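Local coordinates for protein aldo-keto reductase family 1, member B4 (Aldose reductase) (Schistosoma japonicum, PDB 4HBK) that probably reduces aldehydes to alcohols with NADPH, as expected of an aldose reductase of the aldo/keto reductase family, at residues Asp77-Tyr82 with Thr109-Asn114. Numbering follows the deposited sequence.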
# COMPACT_ATOMS: atom_id res chain seq x y z
N ASP A 77 -5.47 4.87 -0.07
CA ASP A 77 -4.71 3.90 0.70
C ASP A 77 -4.41 4.42 2.10
O ASP A 77 -3.70 5.41 2.25
CB ASP A 77 -3.42 3.53 -0.03
CG ASP A 77 -2.59 2.50 0.71
OD1 ASP A 77 -2.74 1.29 0.44
OD2 ASP A 77 -1.76 2.89 1.56
N CYS A 78 -4.95 3.76 3.12
CA CYS A 78 -4.88 4.29 4.48
C CYS A 78 -4.16 3.33 5.41
O CYS A 78 -3.79 2.22 5.02
CB CYS A 78 -6.29 4.58 5.02
SG CYS A 78 -7.40 5.49 3.89
N ALA A 79 -3.95 3.74 6.65
CA ALA A 79 -3.39 2.83 7.64
C ALA A 79 -3.67 3.33 9.05
O ALA A 79 -3.64 4.52 9.33
CB ALA A 79 -1.89 2.61 7.41
N TYR A 80 -3.98 2.38 9.93
CA TYR A 80 -4.27 2.69 11.31
C TYR A 80 -3.12 3.45 11.92
O TYR A 80 -3.31 4.38 12.70
CB TYR A 80 -4.50 1.39 12.08
CG TYR A 80 -4.84 1.60 13.54
CD1 TYR A 80 -6.16 1.57 13.98
CD2 TYR A 80 -3.84 1.80 14.48
CE1 TYR A 80 -6.47 1.74 15.32
CE2 TYR A 80 -4.14 1.98 15.82
CZ TYR A 80 -5.46 1.95 16.24
OH TYR A 80 -5.77 2.12 17.57
N VAL A 81 -1.90 3.04 11.57
CA VAL A 81 -0.70 3.54 12.24
C VAL A 81 -0.40 5.02 11.97
O VAL A 81 0.37 5.64 12.70
CB VAL A 81 0.54 2.70 11.88
CG1 VAL A 81 0.94 2.92 10.43
CG2 VAL A 81 1.70 3.06 12.79
N TYR A 82 -0.99 5.59 10.92
CA TYR A 82 -0.75 7.01 10.61
C TYR A 82 -1.60 7.89 11.51
O TYR A 82 -1.44 9.11 11.53
CB TYR A 82 -1.05 7.31 9.15
CG TYR A 82 -0.20 6.51 8.20
CD1 TYR A 82 1.18 6.43 8.38
CD2 TYR A 82 -0.76 5.84 7.13
CE1 TYR A 82 1.97 5.70 7.52
CE2 TYR A 82 0.03 5.10 6.26
CZ TYR A 82 1.39 5.04 6.46
OH TYR A 82 2.19 4.31 5.60
N THR A 109 -8.52 1.21 1.13
CA THR A 109 -7.63 0.26 1.77
C THR A 109 -7.22 0.75 3.14
O THR A 109 -6.93 1.93 3.33
CB THR A 109 -6.33 0.08 0.96
OG1 THR A 109 -6.64 -0.52 -0.31
CG2 THR A 109 -5.34 -0.80 1.73
N SER A 110 -7.22 -0.15 4.11
CA SER A 110 -6.57 0.13 5.38
C SER A 110 -5.71 -1.06 5.78
O SER A 110 -5.68 -2.07 5.08
CB SER A 110 -7.56 0.47 6.48
OG SER A 110 -6.84 0.89 7.64
N LYS A 111 -5.00 -0.92 6.89
CA LYS A 111 -4.02 -1.93 7.25
C LYS A 111 -4.06 -2.20 8.75
O LYS A 111 -4.21 -1.28 9.56
CB LYS A 111 -2.62 -1.49 6.83
CG LYS A 111 -2.54 -0.83 5.46
CD LYS A 111 -1.09 -0.67 5.00
CE LYS A 111 -0.97 0.11 3.68
NZ LYS A 111 -1.47 1.52 3.75
N LEU A 112 -3.94 -3.48 9.09
CA LEU A 112 -3.91 -3.91 10.47
C LEU A 112 -2.53 -3.66 11.04
O LEU A 112 -1.55 -4.16 10.48
CB LEU A 112 -4.22 -5.41 10.52
CG LEU A 112 -4.09 -6.09 11.89
CD1 LEU A 112 -5.14 -5.54 12.84
CD2 LEU A 112 -4.22 -7.60 11.75
N TRP A 113 -2.44 -2.92 12.14
CA TRP A 113 -1.15 -2.58 12.74
C TRP A 113 -0.56 -3.66 13.65
O TRP A 113 -1.30 -4.41 14.30
CB TRP A 113 -1.20 -1.25 13.48
CG TRP A 113 0.13 -0.88 14.05
CD1 TRP A 113 0.46 -0.77 15.37
CD2 TRP A 113 1.33 -0.64 13.31
NE1 TRP A 113 1.79 -0.44 15.49
CE2 TRP A 113 2.35 -0.36 14.24
CE3 TRP A 113 1.65 -0.61 11.94
CZ2 TRP A 113 3.66 -0.06 13.86
CZ3 TRP A 113 2.94 -0.31 11.57
CH2 TRP A 113 3.93 -0.05 12.52
N ASN A 114 0.77 -3.71 13.71
CA ASN A 114 1.54 -4.78 14.37
C ASN A 114 1.12 -5.13 15.81
O ASN A 114 1.32 -6.27 16.27
CB ASN A 114 3.05 -4.46 14.36
CG ASN A 114 3.61 -4.11 12.96
OD1 ASN A 114 2.87 -3.71 12.05
ND2 ASN A 114 4.93 -4.24 12.80
O HOH W 1 -4.22 -0.06 -1.57
O HOH W 2 -1.54 0.22 10.23
O HOH W 3 1.05 2.37 4.65
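The side chain of Lys111 reaches from its strand to the loop of Asp77-Tyr82, where its ammonium group meets the carboxylate of Asp77 and the carbonyl oxygen of Cys78. From CB the chain turns to CG, set next to the backbone N (chi1 -42°), which passes 3.3 Å from Cys78 O and rests near the methyl of Ala79, a side chain small enough to lie against the lysine's stem. CD follows the same methyl, CE nears Asp77 OD2, and a final bend (chi4 63°) turns NZ onto its acceptors. NZ forms a salt bridge of 2.6 Å with Asp77 OD2, met on the syn side but tilted from the carboxylate plane, and a 2.7 Å hydrogen bond to Cys78 O from above the carbonyl plane. NZ also donates to a water at 2.8 Å. Aspartate suits its place because a carboxylate has two oxygens: while OD2 pairs with the lysine, OD1 bonds Gln215 and a water shared with Thr109 OG1, limiting its rotation.

The backbones run parallel, joined by Cys78 N to Thr109 O at 2.7 Å. Farther along, Val81 covers one face of the indole of Trp113: its CG2 methyl stands 3.5 Å from the six-membered ring's centroid in a CH-pi contact. Trp113 NE1 is held by Leu155 O, and His144 meets the indole edge-to-face. Asp77 at a strand end, Tyr82 in the following loop and Lys111 on the neighbouring strand are consistent with the Asp-Tyr-Lys-His tetrad of (beta/alpha)8-barrel aldo-keto reductases, Tyr82 being the predicted proton donor and Lys111 predicted to lower its pKa.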